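Local coordinates for protein putative phosphatase/phosphodiesterase MPN_349 (Mycoplasma pneumoniae M129, PDB 1T71) that probably acts as an iron-dependent phosphatase or phosphodiesterase of the YmdB-like family, perhaps hydrolysing 2',3'-cyclic nucleotides, at residues A35-V40 / A116-T121. Numbering follows the deposited sequence.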
ATOM      1  N   ALA A  35       9.587  15.790  -3.186  1.00 35.09           N
ATOM      2  CA  ALA A  35       9.834  14.379  -2.933  1.00 34.47           C
ATOM      3  C   ALA A  35      10.982  13.868  -3.776  1.00 34.49           C
ATOM      4  O   ALA A  35      11.177  14.305  -4.908  1.00 35.65           O
ATOM      5  CB  ALA A  35       8.579  13.566  -3.223  1.00 33.80           C
ATOM      6  N   ASP A  36      11.743  12.940  -3.210  1.00 36.16           N
ATOM      7  CA  ASP A  36      12.871  12.334  -3.898  1.00 34.61           C
ATOM      8  C   ASP A  36      12.450  10.976  -4.437  1.00 35.30           C
ATOM      9  O   ASP A  36      12.925  10.538  -5.485  1.00 35.42           O
ATOM     10  CB  ASP A  36      14.040  12.132  -2.929  1.00 38.16           C
ATOM     11  CG  ASP A  36      14.621  13.440  -2.431  1.00 39.30           C
ATOM     12  OD1 ASP A  36      15.120  14.228  -3.267  1.00 37.67           O
ATOM     13  OD2 ASP A  36      14.579  13.678  -1.206  1.00 37.32           O
ATOM     14  N   LEU A  37      11.546  10.317  -3.716  1.00 34.94           N
ATOM     15  CA  LEU A  37      11.091   8.986  -4.089  1.00 33.16           C
ATOM     16  C   LEU A  37       9.594   8.781  -3.875  1.00 33.33           C
ATOM     17  O   LEU A  37       9.003   9.344  -2.952  1.00 32.56           O
ATOM     18  CB  LEU A  37      11.866   7.953  -3.273  1.00 32.07           C
ATOM     19  CG  LEU A  37      13.376   7.912  -3.507  1.00 33.94           C
ATOM     20  CD1 LEU A  37      14.053   7.135  -2.392  1.00 33.36           C
ATOM     21  CD2 LEU A  37      13.662   7.289  -4.865  1.00 33.42           C
ATOM     22  N   VAL A  38       8.993   7.960  -4.733  1.00 28.95           N
ATOM     23  CA  VAL A  38       7.570   7.656  -4.659  1.00 26.53           C
ATOM     24  C   VAL A  38       7.379   6.142  -4.571  1.00 26.48           C
ATOM     25  O   VAL A  38       7.866   5.389  -5.416  1.00 25.45           O
ATOM     26  CB  VAL A  38       6.809   8.187  -5.906  1.00 28.34           C
ATOM     27  CG1 VAL A  38       5.335   7.773  -5.844  1.00 25.25           C
ATOM     28  CG2 VAL A  38       6.931   9.696  -5.986  1.00 26.94           C
ATOM     29  N   ILE A  39       6.675   5.704  -3.533  1.00 27.50           N
ATOM     30  CA  ILE A  39       6.411   4.289  -3.310  1.00 26.91           C
ATOM     31  C   ILE A  39       4.898   4.104  -3.248  1.00 27.57           C
ATOM     32  O   ILE A  39       4.188   4.941  -2.680  1.00 27.35           O
ATOM     33  CB  ILE A  39       7.019   3.825  -1.968  1.00 26.63           C
ATOM     34  CG1 ILE A  39       8.476   4.286  -1.870  1.00 26.37           C
ATOM     35  CG2 ILE A  39       6.928   2.303  -1.841  1.00 24.48           C
ATOM     36  CD1 ILE A  39       9.114   4.024  -0.525  1.00 26.67           C
ATOM     37  N   VAL A  40       4.394   3.028  -3.843  1.00 23.41           N
ATOM     38  CA  VAL A  40       2.959   2.784  -3.801  1.00 22.65           C
ATOM     39  C   VAL A  40       2.642   1.307  -3.688  1.00 22.25           C
ATOM     40  O   VAL A  40       3.405   0.459  -4.141  1.00 21.79           O
ATOM     41  CB  VAL A  40       2.230   3.338  -5.055  1.00 26.58           C
ATOM     42  CG1 VAL A  40       2.762   4.728  -5.394  1.00 26.02           C
ATOM     43  CG2 VAL A  40       2.392   2.385  -6.240  1.00 25.76           C
ATOM     44  N   ALA A 116      22.814   6.520   1.655  1.00 42.59           N
ATOM     45  CA  ALA A 116      21.856   5.824   2.496  1.00 40.48           C
ATOM     46  C   ALA A 116      21.435   4.473   1.931  1.00 38.81           C
ATOM     47  O   ALA A 116      21.013   4.374   0.781  1.00 37.18           O
ATOM     48  CB  ALA A 116      20.631   6.698   2.713  1.00 41.70           C
ATOM     49  N   LYS A 117      21.562   3.436   2.753  1.00 39.80           N
ATOM     50  CA  LYS A 117      21.164   2.092   2.359  1.00 39.57           C
ATOM     51  C   LYS A 117      19.708   1.985   2.805  1.00 38.56           C
ATOM     52  O   LYS A 117      19.416   1.931   4.005  1.00 38.46           O
ATOM     53  CB  LYS A 117      22.020   1.056   3.086  1.00 57.64           C
ATOM     54  CG  LYS A 117      22.257  -0.224   2.308  1.00 62.50           C
ATOM     55  CD  LYS A 117      23.150  -1.176   3.091  1.00 66.02           C
ATOM     56  CE  LYS A 117      23.634  -2.332   2.218  1.00 68.93           C
ATOM     57  NZ  LYS A 117      22.514  -3.125   1.634  1.00 70.54           N
ATOM     58  N   ILE A 118      18.796   1.968   1.839  1.00 40.75           N
ATOM     59  CA  ILE A 118      17.370   1.908   2.134  1.00 38.30           C
ATOM     60  C   ILE A 118      16.738   0.548   1.865  1.00 36.76           C
ATOM     61  O   ILE A 118      16.949  -0.056   0.813  1.00 36.01           O
ATOM     62  CB  ILE A 118      16.612   2.973   1.323  1.00 37.89           C
ATOM     63  CG1 ILE A 118      17.231   4.351   1.586  1.00 37.99           C
ATOM     64  CG2 ILE A 118      15.132   2.961   1.698  1.00 38.21           C
ATOM     65  CD1 ILE A 118      16.613   5.474   0.769  1.00 37.38           C
ATOM     66  N   ARG A 119      15.950   0.079   2.826  1.00 32.70           N
ATOM     67  CA  ARG A 119      15.280  -1.205   2.700  1.00 30.83           C
ATOM     68  C   ARG A 119      13.760  -1.042   2.659  1.00 29.28           C
ATOM     69  O   ARG A 119      13.193  -0.235   3.398  1.00 28.52           O
ATOM     70  CB  ARG A 119      15.669  -2.097   3.874  1.00 34.60           C
ATOM     71  CG  ARG A 119      15.487  -3.570   3.620  1.00 35.16           C
ATOM     72  CD  ARG A 119      16.035  -4.408   4.766  1.00 38.32           C
ATOM     73  NE  ARG A 119      16.119  -5.809   4.380  1.00 44.39           N
ATOM     74  CZ  ARG A 119      17.195  -6.378   3.847  1.00 44.64           C
ATOM     75  NH1 ARG A 119      18.295  -5.672   3.643  1.00 44.53           N
ATOM     76  NH2 ARG A 119      17.158  -7.656   3.501  1.00 47.47           N
ATOM     77  N   ILE A 120      13.107  -1.783   1.769  1.00 28.74           N
ATOM     78  CA  ILE A 120      11.651  -1.741   1.669  1.00 27.31           C
ATOM     79  C   ILE A 120      11.151  -3.163   1.855  1.00 26.62           C
ATOM     80  O   ILE A 120      11.544  -4.071   1.115  1.00 26.13           O
ATOM     81  CB  ILE A 120      11.159  -1.220   0.297  1.00 26.47           C
ATOM     82  CG1 ILE A 120      11.600   0.230   0.086  1.00 24.99           C
ATOM     83  CG2 ILE A 120       9.630  -1.302   0.235  1.00 23.36           C
ATOM     84  CD1 ILE A 120      11.178   0.810  -1.264  1.00 22.81           C
ATOM     85  N   THR A 121      10.292  -3.351   2.852  1.00 24.80           N
ATOM     86  CA  THR A 121       9.741  -4.660   3.175  1.00 24.47           C
ATOM     87  C   THR A 121       8.212  -4.637   3.178  1.00 25.18           C
ATOM     88  O   THR A 121       7.591  -3.676   3.638  1.00 24.53           O
ATOM     89  CB  THR A 121      10.246  -5.130   4.556  1.00 26.70           C
ATOM     90  OG1 THR A 121      11.678  -5.171   4.541  1.00 26.46           O
ATOM     91  CG2 THR A 121       9.713  -6.519   4.890  1.00 25.13           C
TER
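Ile39 and Ile120 meet tip to tip through their terminal methyls. Ile39 CB starts the approach, but it lies 5.2 Å from Ile120 CD1. From CB the side chain divides. CG1 takes the branch anti to the carbonyl carbon (chi1 -49°) and comes within 4.4 Å of Ile120 CD1. CG2 is a little farther from that methyl, at 4.5 Å. The CG1 branch then extends (chi2 173°) and ends at CD1, which touches Ile120 CD1 at 3.9 Å. Ile120 is also extended, and it offers the same kind of tip from the facing strand.

Two residues earlier on each strand, Leu37 and Ile118 repeat the pattern more loosely, with Leu37 CD1 and Ile118 CD1 4.4 Å apart. All four side chains are buried. No hydrogen bond joins the segments, and the backbones stay well apart, with the CA atoms of Ile39 and Ile120 separated by 9.4 Å.

Residues 37-40 pair with strand 6-10 in one mixed sheet; residues 117-121 belong to the other. Ile120 also packs on Tyr66 and Thr68 of the first sheet. The side chains of Ile39 and iron ligand Asp12 are about 11 Å apart. This is apolar packing between the two facing sheets of the calcineurin-like metallophosphoesterase sandwich.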